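Local coordinates for protein Two-component response regulator yesN (Fusobacterium nucleatum, PDB 3LSG) that probably binds specific DNA sequences through its C-terminal AraC-type helix-turn-helix domain, the part described here, to regulate transcription as a two-component response regulator, at residues N9-S14 with D50-K55; T16-T21 with G79-N84; R56-K61 with K92-T97. One frame throughout, in Å; residues are numbered along the deposited sequence.

Contact 1: residues N9-S14 with D50-K55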
loop_
_atom_site.group_PDB
_atom_site.type_symbol
_atom_site.label_atom_id
_atom_site.label_comp_id
_atom_site.label_asym_id
_atom_site.label_seq_id
_atom_site.Cartn_x
_atom_site.Cartn_y
_atom_site.Cartn_z
ATOM N N ASN A 9 3.419 -17.240 10.460
ATOM C CA ASN A 9 2.341 -17.247 11.443
ATOM C C ASN A 9 1.825 -15.852 11.750
ATOM O O ASN A 9 0.624 -15.631 11.851
ATOM C CB ASN A 9 2.803 -17.905 12.751
ATOM C CG ASN A 9 2.950 -19.404 12.630
ATOM O OD1 ASN A 9 2.768 -19.978 11.552
ATOM N ND2 ASN A 9 3.287 -20.052 13.741
ATOM N N ILE A 10 2.745 -14.917 11.936
ATOM C CA ILE A 10 2.364 -13.545 12.216
ATOM C C ILE A 10 1.511 -13.025 11.071
ATOM O O ILE A 10 0.465 -12.412 11.286
ATOM C CB ILE A 10 3.609 -12.636 12.378
ATOM C CG1 ILE A 10 4.440 -13.066 13.584
ATOM C CG2 ILE A 10 3.209 -11.176 12.554
ATOM C CD1 ILE A 10 5.739 -12.296 13.667
ATOM N N ILE A 11 1.960 -13.265 9.846
ATOM C CA ILE A 11 1.217 -12.781 8.694
ATOM C C ILE A 11 -0.162 -13.453 8.584
ATOM O O ILE A 11 -1.147 -12.803 8.255
ATOM C CB ILE A 11 2.019 -12.957 7.390
ATOM C CG1 ILE A 11 3.318 -12.150 7.469
ATOM C CG2 ILE A 11 1.174 -12.533 6.193
ATOM C CD1 ILE A 11 4.344 -12.515 6.413
ATOM N N GLU A 12 -0.236 -14.743 8.894
ATOM C CA GLU A 12 -1.512 -15.447 8.827
ATOM C C GLU A 12 -2.522 -14.861 9.817
ATOM O O GLU A 12 -3.728 -14.763 9.537
ATOM C CB GLU A 12 -1.313 -16.938 9.083
ATOM C CG GLU A 12 -2.610 -17.710 9.238
ATOM C CD GLU A 12 -3.538 -17.576 8.037
ATOM O OE1 GLU A 12 -3.037 -17.423 6.903
ATOM O OE2 GLU A 12 -4.772 -17.641 8.226
ATOM N N GLU A 13 -2.012 -14.462 10.974
ATOM C CA GLU A 13 -2.828 -13.903 12.034
ATOM C C GLU A 13 -3.194 -12.459 11.722
ATOM O O GLU A 13 -4.249 -11.977 12.125
ATOM C CB GLU A 13 -2.047 -13.973 13.352
ATOM C CG GLU A 13 -2.907 -14.072 14.593
ATOM C CD GLU A 13 -3.192 -12.721 15.212
ATOM O OE1 GLU A 13 -2.221 -12.006 15.547
ATOM O OE2 GLU A 13 -4.384 -12.380 15.373
ATOM N N SER A 14 -2.334 -11.776 10.973
ATOM C CA SER A 14 -2.428 -10.323 10.878
ATOM C C SER A 14 -2.932 -9.762 9.558
ATOM O O SER A 14 -3.260 -8.568 9.478
ATOM C CB SER A 14 -1.063 -9.679 11.198
ATOM O OG SER A 14 -0.576 -10.083 12.466
ATOM N N ASP A 50 4.355 -8.113 -1.548
ATOM C CA ASP A 50 3.749 -9.006 -2.538
ATOM C C ASP A 50 3.203 -10.255 -1.845
ATOM O O ASP A 50 2.164 -10.783 -2.216
ATOM C CB ASP A 50 4.777 -9.443 -3.595
ATOM C CG ASP A 50 5.200 -8.306 -4.519
ATOM O OD1 ASP A 50 4.666 -7.189 -4.376
ATOM O OD2 ASP A 50 6.069 -8.537 -5.393
ATOM N N TYR A 51 3.939 -10.746 -0.852
ATOM C CA TYR A 51 3.486 -11.899 -0.090
ATOM C C TYR A 51 2.211 -11.539 0.671
ATOM O O TYR A 51 1.262 -12.323 0.736
ATOM C CB TYR A 51 4.582 -12.365 0.870
ATOM C CG TYR A 51 4.237 -13.622 1.650
ATOM C CD1 TYR A 51 4.670 -14.868 1.223
ATOM C CD2 TYR A 51 3.497 -13.550 2.818
ATOM C CE1 TYR A 51 4.369 -16.020 1.947
ATOM C CE2 TYR A 51 3.181 -14.681 3.542
ATOM C CZ TYR A 51 3.625 -15.916 3.106
ATOM O OH TYR A 51 3.312 -17.039 3.827
ATOM N N LEU A 52 2.191 -10.347 1.253
ATOM C CA LEU A 52 1.024 -9.924 2.011
ATOM C C LEU A 52 -0.176 -9.770 1.066
ATOM O O LEU A 52 -1.270 -10.234 1.360
ATOM C CB LEU A 52 1.303 -8.612 2.745
ATOM C CG LEU A 52 0.085 -7.983 3.436
ATOM C CD1 LEU A 52 -0.608 -8.936 4.417
ATOM C CD2 LEU A 52 0.472 -6.667 4.132
ATOM N N LEU A 53 0.052 -9.134 -0.076
ATOM C CA LEU A 53 -0.986 -8.990 -1.087
ATOM C C LEU A 53 -1.532 -10.361 -1.507
ATOM O O LEU A 53 -2.738 -10.570 -1.559
ATOM C CB LEU A 53 -0.453 -8.212 -2.293
ATOM C CG LEU A 53 -1.464 -8.107 -3.439
ATOM C CD1 LEU A 53 -2.701 -7.333 -2.957
ATOM C CD2 LEU A 53 -0.846 -7.427 -4.651
ATOM N N GLN A 54 -0.640 -11.312 -1.754
ATOM C CA GLN A 54 -1.084 -12.650 -2.154
ATOM C C GLN A 54 -1.985 -13.326 -1.116
ATOM O O GLN A 54 -2.982 -13.935 -1.469
ATOM C CB GLN A 54 0.105 -13.556 -2.454
ATOM C CG GLN A 54 -0.285 -14.994 -2.654
ATOM C CD GLN A 54 0.889 -15.843 -3.069
ATOM O OE1 GLN A 54 2.035 -15.405 -2.992
ATOM N NE2 GLN A 54 0.611 -17.061 -3.527
ATOM N N LYS A 55 -1.640 -13.224 0.165
ATOM C CA LYS A 55 -2.498 -13.803 1.196
ATOM C C LYS A 55 -3.902 -13.185 1.177
ATOM O O LYS A 55 -4.907 -13.884 1.316
ATOM C CB LYS A 55 -1.856 -13.662 2.577
ATOM C CG LYS A 55 -0.558 -14.439 2.704
ATOM C CD LYS A 55 -0.810 -15.883 3.099
ATOM C CE LYS A 55 -1.364 -15.936 4.519
ATOM N NZ LYS A 55 -1.208 -17.277 5.147
#

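Contact 2: residues T16-T21 with G79-N84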
loop_
_atom_site.group_PDB
_atom_site.type_symbol
_atom_site.label_atom_id
_atom_site.label_comp_id
_atom_site.label_asym_id
_atom_site.label_seq_id
_atom_site.Cartn_x
_atom_site.Cartn_y
_atom_site.Cartn_z
ATOM N N THR A 16 -5.561 -9.778 7.885
ATOM C CA THR A 16 -6.905 -9.191 7.833
ATOM C C THR A 16 -6.949 -7.809 8.486
ATOM O O THR A 16 -7.977 -7.132 8.443
ATOM C CB THR A 16 -7.968 -10.083 8.526
ATOM O OG1 THR A 16 -7.629 -10.242 9.907
ATOM C CG2 THR A 16 -8.047 -11.446 7.873
ATOM N N ASP A 17 -5.838 -7.405 9.104
ATOM C CA ASP A 17 -5.722 -6.085 9.740
ATOM C C ASP A 17 -5.214 -5.051 8.737
ATOM O O ASP A 17 -4.095 -5.153 8.238
ATOM C CB ASP A 17 -4.769 -6.158 10.940
ATOM C CG ASP A 17 -4.642 -4.828 11.693
ATOM O OD1 ASP A 17 -5.266 -3.814 11.309
ATOM O OD2 ASP A 17 -3.895 -4.801 12.686
ATOM N N SER A 18 -6.041 -4.058 8.440
ATOM C CA SER A 18 -5.687 -3.062 7.447
ATOM C C SER A 18 -4.498 -2.222 7.900
ATOM O O SER A 18 -3.878 -1.561 7.079
ATOM C CB SER A 18 -6.877 -2.157 7.121
ATOM O OG SER A 18 -7.150 -1.272 8.188
ATOM N N GLN A 19 -4.182 -2.245 9.199
ATOM C CA GLN A 19 -3.046 -1.468 9.709
ATOM C C GLN A 19 -1.728 -2.276 9.744
ATOM O O GLN A 19 -0.693 -1.764 10.156
ATOM C CB GLN A 19 -3.365 -0.844 11.084
ATOM C CG GLN A 19 -4.678 -0.014 11.130
ATOM C CD GLN A 19 -4.770 1.060 10.029
ATOM O OE1 GLN A 19 -3.902 1.928 9.908
ATOM N NE2 GLN A 19 -5.837 1.000 9.228
ATOM N N PHE A 20 -1.775 -3.528 9.294
ATOM C CA PHE A 20 -0.605 -4.403 9.287
ATOM C C PHE A 20 0.319 -4.080 8.116
ATOM O O PHE A 20 -0.084 -4.185 6.971
ATOM C CB PHE A 20 -1.051 -5.866 9.223
ATOM C CG PHE A 20 0.087 -6.861 9.216
ATOM C CD1 PHE A 20 0.864 -7.058 10.348
ATOM C CD2 PHE A 20 0.364 -7.612 8.085
ATOM C CE1 PHE A 20 1.897 -7.970 10.348
ATOM C CE2 PHE A 20 1.396 -8.531 8.075
ATOM C CZ PHE A 20 2.154 -8.722 9.208
ATOM N N THR A 21 1.552 -3.668 8.427
ATOM C CA THR A 21 2.525 -3.240 7.438
ATOM C C THR A 21 3.879 -3.892 7.706
ATOM O O THR A 21 4.058 -4.622 8.685
ATOM C CB THR A 21 2.734 -1.716 7.501
ATOM O OG1 THR A 21 3.297 -1.365 8.772
ATOM C CG2 THR A 21 1.410 -0.987 7.341
ATOM N N GLY A 79 -8.401 -6.966 4.890
ATOM C CA GLY A 79 -7.463 -5.933 5.283
ATOM C C GLY A 79 -7.433 -4.667 4.439
ATOM O O GLY A 79 -6.464 -3.924 4.518
ATOM N N PHE A 80 -8.479 -4.410 3.652
ATOM C CA PHE A 80 -8.548 -3.186 2.839
ATOM C C PHE A 80 -9.612 -2.243 3.378
ATOM O O PHE A 80 -10.776 -2.623 3.458
ATOM C CB PHE A 80 -8.918 -3.512 1.386
ATOM C CG PHE A 80 -7.783 -4.035 0.573
ATOM C CD1 PHE A 80 -7.052 -3.187 -0.247
ATOM C CD2 PHE A 80 -7.442 -5.382 0.615
ATOM C CE1 PHE A 80 -5.999 -3.680 -1.017
ATOM C CE2 PHE A 80 -6.407 -5.875 -0.144
ATOM C CZ PHE A 80 -5.671 -5.022 -0.954
ATOM N N GLU A 81 -9.242 -1.007 3.711
ATOM C CA GLU A 81 -10.256 -0.063 4.159
ATOM C C GLU A 81 -10.975 0.595 2.985
ATOM O O GLU A 81 -12.076 1.114 3.139
ATOM C CB GLU A 81 -9.704 0.976 5.165
ATOM C CG GLU A 81 -8.221 1.302 5.070
ATOM C CD GLU A 81 -7.737 2.166 6.249
ATOM O OE1 GLU A 81 -6.545 2.579 6.267
ATOM O OE2 GLU A 81 -8.557 2.443 7.158
ATOM N N ASP A 82 -10.356 0.547 1.807
ATOM C CA ASP A 82 -10.938 1.168 0.619
ATOM C C ASP A 82 -11.404 0.110 -0.377
ATOM O O ASP A 82 -10.579 -0.538 -1.015
ATOM C CB ASP A 82 -9.902 2.098 -0.034
ATOM C CG ASP A 82 -10.484 2.946 -1.169
ATOM O OD1 ASP A 82 -11.460 2.523 -1.820
ATOM O OD2 ASP A 82 -9.958 4.056 -1.408
ATOM N N VAL A 83 -12.721 -0.050 -0.529
ATOM C CA VAL A 83 -13.255 -1.071 -1.444
ATOM C C VAL A 83 -12.802 -0.876 -2.899
ATOM O O VAL A 83 -12.602 -1.832 -3.619
ATOM C CB VAL A 83 -14.797 -1.158 -1.385
ATOM C CG1 VAL A 83 -15.441 0.176 -1.752
ATOM C CG2 VAL A 83 -15.315 -2.257 -2.297
ATOM N N ASN A 84 -12.648 0.364 -3.343
ATOM C CA ASN A 84 -12.225 0.570 -4.723
ATOM C C ASN A 84 -10.757 0.249 -4.940
ATOM O O ASN A 84 -10.379 -0.253 -5.995
ATOM C CB ASN A 84 -12.557 1.974 -5.197
ATOM C CG ASN A 84 -14.038 2.160 -5.393
ATOM O OD1 ASN A 84 -14.706 1.298 -5.970
ATOM N ND2 ASN A 84 -14.568 3.267 -4.901
#

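Contact 3: residues R56-K61 with K92-T97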
loop_
_atom_site.group_PDB
_atom_site.type_symbol
_atom_site.label_atom_id
_atom_site.label_comp_id
_atom_site.label_asym_id
_atom_site.label_seq_id
_atom_site.Cartn_x
_atom_site.Cartn_y
_atom_site.Cartn_z
ATOM N N ARG A 56 -3.964 -11.872 1.016
ATOM C CA ARG A 56 -5.236 -11.169 0.959
ATOM C C ARG A 56 -6.074 -11.507 -0.287
ATOM O O ARG A 56 -7.288 -11.673 -0.184
ATOM C CB ARG A 56 -5.000 -9.660 1.057
ATOM C CG ARG A 56 -4.332 -9.263 2.379
ATOM C CD ARG A 56 -4.001 -7.779 2.445
ATOM N NE ARG A 56 -3.924 -7.338 3.842
ATOM C CZ ARG A 56 -3.359 -6.203 4.236
ATOM N NH1 ARG A 56 -2.805 -5.383 3.347
ATOM N NH2 ARG A 56 -3.354 -5.888 5.518
HETATM N N MSE A 57 -5.428 -11.606 -1.446
HETATM C CA MSE A 57 -6.124 -11.969 -2.680
HETATM C C MSE A 57 -6.656 -13.407 -2.634
HETATM O O MSE A 57 -7.763 -13.699 -3.097
HETATM C CB MSE A 57 -5.198 -11.801 -3.895
HETATM C CG MSE A 57 -4.800 -10.352 -4.209
HETATM SE SE MSE A 57 -6.309 -9.124 -4.435
HETATM C CE MSE A 57 -6.655 -8.544 -2.605
ATOM N N GLU A 58 -5.856 -14.314 -2.084
ATOM C CA GLU A 58 -6.295 -15.689 -1.964
ATOM C C GLU A 58 -7.514 -15.796 -1.053
ATOM O O GLU A 58 -8.445 -16.532 -1.359
ATOM C CB GLU A 58 -5.141 -16.598 -1.523
ATOM C CG GLU A 58 -4.103 -16.764 -2.645
ATOM C CD GLU A 58 -2.811 -17.470 -2.232
ATOM O OE1 GLU A 58 -2.552 -17.651 -1.020
ATOM O OE2 GLU A 58 -2.039 -17.834 -3.146
ATOM N N LYS A 59 -7.528 -15.034 0.038
ATOM C CA LYS A 59 -8.690 -15.006 0.918
ATOM C C LYS A 59 -9.879 -14.343 0.203
ATOM O O LYS A 59 -11.007 -14.789 0.332
ATOM C CB LYS A 59 -8.364 -14.283 2.224
ATOM C CG LYS A 59 -9.482 -14.258 3.264
ATOM C CD LYS A 59 -10.011 -15.658 3.556
ATOM C CE LYS A 59 -10.805 -15.694 4.873
ATOM N NZ LYS A 59 -11.295 -17.063 5.202
ATOM N N ALA A 60 -9.616 -13.306 -0.587
ATOM C CA ALA A 60 -10.683 -12.640 -1.324
ATOM C C ALA A 60 -11.335 -13.635 -2.276
ATOM O O ALA A 60 -12.561 -13.732 -2.359
ATOM C CB ALA A 60 -10.138 -11.458 -2.082
ATOM N N LYS A 61 -10.497 -14.383 -2.989
ATOM C CA LYS A 61 -10.966 -15.440 -3.878
ATOM C C LYS A 61 -11.894 -16.406 -3.148
ATOM O O LYS A 61 -12.990 -16.710 -3.609
ATOM C CB LYS A 61 -9.773 -16.206 -4.458
ATOM C CG LYS A 61 -10.172 -17.430 -5.287
ATOM C CD LYS A 61 -8.955 -18.151 -5.858
ATOM C CE LYS A 61 -9.306 -19.567 -6.297
ATOM N NZ LYS A 61 -8.139 -20.234 -6.947
ATOM N N LYS A 92 -5.709 -6.349 -10.818
ATOM C CA LYS A 92 -4.323 -6.492 -11.272
ATOM C C LYS A 92 -3.823 -7.902 -10.991
ATOM O O LYS A 92 -3.053 -8.468 -11.775
ATOM C CB LYS A 92 -3.411 -5.468 -10.597
ATOM C CG LYS A 92 -3.557 -4.060 -11.158
ATOM C CD LYS A 92 -2.319 -3.233 -10.835
ATOM C CE LYS A 92 -2.571 -1.746 -11.006
ATOM N NZ LYS A 92 -3.413 -1.204 -9.906
ATOM N N TYR A 93 -4.278 -8.477 -9.880
ATOM C CA TYR A 93 -3.820 -9.806 -9.479
ATOM C C TYR A 93 -4.477 -10.925 -10.318
ATOM O O TYR A 93 -3.799 -11.840 -10.819
ATOM C CB TYR A 93 -4.052 -10.014 -7.969
ATOM C CG TYR A 93 -3.343 -11.226 -7.387
ATOM C CD1 TYR A 93 -2.058 -11.122 -6.850
ATOM C CD2 TYR A 93 -3.951 -12.466 -7.385
ATOM C CE1 TYR A 93 -1.408 -12.232 -6.315
ATOM C CE2 TYR A 93 -3.319 -13.577 -6.865
ATOM C CZ TYR A 93 -2.050 -13.459 -6.324
ATOM O OH TYR A 93 -1.429 -14.578 -5.810
ATOM N N TYR A 94 -5.789 -10.839 -10.502
ATOM C CA TYR A 94 -6.508 -11.901 -11.207
ATOM C C TYR A 94 -6.888 -11.538 -12.648
ATOM O O TYR A 94 -7.451 -12.361 -13.376
ATOM C CB TYR A 94 -7.747 -12.304 -10.403
ATOM C CG TYR A 94 -7.426 -13.049 -9.120
ATOM C CD1 TYR A 94 -6.878 -14.341 -9.160
ATOM C CD2 TYR A 94 -7.677 -12.479 -7.874
ATOM C CE1 TYR A 94 -6.599 -15.042 -7.992
ATOM C CE2 TYR A 94 -7.396 -13.174 -6.695
ATOM C CZ TYR A 94 -6.864 -14.449 -6.758
ATOM O OH TYR A 94 -6.579 -15.128 -5.592
ATOM N N GLN A 95 -6.574 -10.305 -13.050
ATOM C CA GLN A 95 -6.892 -9.801 -14.383
ATOM C C GLN A 95 -8.389 -9.576 -14.666
ATOM O O GLN A 95 -8.745 -9.117 -15.750
ATOM C CB GLN A 95 -6.239 -10.686 -15.456
ATOM C CG GLN A 95 -4.698 -10.835 -15.248
ATOM C CD GLN A 95 -4.015 -11.594 -16.392
ATOM O OE1 GLN A 95 -4.678 -12.189 -17.251
ATOM N NE2 GLN A 95 -2.684 -11.573 -16.402
ATOM N N ILE A 96 -9.258 -9.902 -13.704
ATOM C CA ILE A 96 -10.682 -9.536 -13.790
ATOM C C ILE A 96 -11.153 -8.972 -12.436
ATOM O O ILE A 96 -10.444 -9.086 -11.448
ATOM C CB ILE A 96 -11.585 -10.725 -14.198
ATOM C CG1 ILE A 96 -11.496 -11.854 -13.165
ATOM C CG2 ILE A 96 -11.247 -11.230 -15.632
ATOM C CD1 ILE A 96 -12.325 -13.110 -13.554
ATOM N N THR A 97 -12.342 -8.370 -12.403
ATOM C CA THR A 97 -12.848 -7.758 -11.172
ATOM C C THR A 97 -13.449 -8.817 -10.245
ATOM O O THR A 97 -13.722 -9.943 -10.674
ATOM C CB THR A 97 -13.942 -6.711 -11.472
ATOM O OG1 THR A 97 -15.073 -7.378 -12.029
ATOM C CG2 THR A 97 -13.444 -5.674 -12.484
HETATM O O HOH W 1 -2.619 -17.002 -5.672
#

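Contact 1: residues N9-S14 with D50-K55
Tyr51 meets Ile11 at one side of its ring: CG2 of Ile11 lies at the ring edge in its plane, 4.0 Å from Tyr51 CE2, while Ile11 CD1 approaches the same carbon obliquely at 3.8 Å. The tyrosine reaches across because its CG stands opposite the backbone N (chi1 -176°). Phe40 and Phe44 meet this ring edge-to-face, so the ring that Ile11 touches is also packed by two phenylalanines. At Leu52 the contact is looser, with CD1 of the leucine 4.4 Å from Ile11 CG2. Lys55 does two jobs. Its CG passes 4.3 Å from Ile11 CG2, and its chain then folds at chi2 (-86°) and chi3, which carries the ammonium past Ile11 to Glu12. There NZ donates to Glu12 OE1 in a salt bridge, nearly in line with the carboxylate C-O bond; the measured 2.5 Å between NZ and OE1 is short, so its exact length deserves caution. The two charged chains cross at about a right angle. The segment axes approach to 10.6 Å at 46°, and this packing sets helix 2-14 against helix 48-66, which fits the long connecting helix of the AraC-type DNA-binding domain.

Contact 2: residues T16-T21 with G79-N84
Ser18 and Gly79 bring the two backbones together through C-H...O contacts. Ser18 CA lies 3.2 Å from Gly79 O, and in the other direction Gly79 CA lies 3.4 Å from Thr16 O. The serine CB is also pressed against that glycine carbonyl oxygen, so the close fit here is mostly backbone against backbone. Gly79 has a positive phi of 90° and is the C-prime residue of a Schellman motif that ends helix 71-77.

Polar side chains add a looser link. Gln19 NE2 gives a weak hydrogen bond to Glu81 OE1 at 3.4 Å, with the amide and carboxylate planes 71° apart. The same NE2 donates to Ser18 OG at 2.8 Å, which ties the amide to its own loop. The contacts across the segments join the loop after helix 2-14 to the turn of what is, as in AraC-type domains, the second helix-turn-helix (helices 71-77 and 83-94). The second subunit, another copy of the protein, also uses these groups: Glu81 OE1 accepts from Ser23 N of that chain, and Gln19 OE1 has a weak bond with its Ser23 OG.

Short-range bonds shape both sides. Asp17 OD1 accepts from Gln19 N at 2.8 Å, approached from above the carboxylate plane, an Asx turn set inside a type I beta turn closed by Phe20 N to Asp17 O at 3.0 Å. Asp82 is the N-cap of helix 83-94, its OD1 accepting from Asn84 N at 2.9 Å on the anti side, somewhat out of the carboxylate plane.

Contact 3: residues R56-K61 with K92-T97
Selenomethionine Met57 lies over one face of the Tyr93 ring, the two side chains running past each other in opposite directions. Its CB sits 3.9 Å from the ring centroid and only 17° off the normal, a CH-pi contact, and its CG is 3.6 Å from Tyr93 CG. Beyond that the chain bends at chi2 (-54°), leading the selenium away: SE is 5.4 Å from the Tyr93 centroid in an oblique Met-aromatic contact.

The neighbouring ring is turned differently, though the same Met57 CB lies 3.8 Å from Tyr94 CE2. CD2 of Tyr93 stands over the centre of one face of Tyr94, whereas the edge of Tyr94 faces Met57 O, close to the ring plane. Tyr94 OH approaches that carbonyl oxygen at 3.1 Å, a weak hydrogen bond at most. Met57 O already accepts from Lys61 N within the helix. This is the place where the end of helix 83-94 packs on helix 48-66, the likely connecting helix of the AraC-type domain, with Phe86 and Phe90 also touching Met57.

Lys61 crosses Tyr94 at about a right angle, laying its CB 3.6 Å from the tyrosine OH. A water joins Glu58 OE2 and Tyr93 OH, at 2.7 Å from each oxygen; it donates to the carboxylate, and Glu58 OE2 also accepts from Gln54 NE2.

In the fold
Helix 48-66 runs through contacts 1 and 3, whose centres lie about 14 Å apart; they meet where Gln54 CG packs 3.4 Å from Tyr93 OH. Contact 2, centred about 12 Å from contact 1 and about 14 Å from contact 3, touches both. Phe20 of its loop packs against helix 2-14, with CD1 3.4 Å from Ser14 CB. Toward contact 3, Arg56 NH2 lies 2.9 Å from Asp17 O, and Phe80 CE2 lies 3.6 Å from Met57 CE. The long helix thus packs on helix 2-14 at one segment and on helix 83-94 at the next. Contact 2 also reaches the second subunit, whereas contact 3 touches no other chain of the assembly.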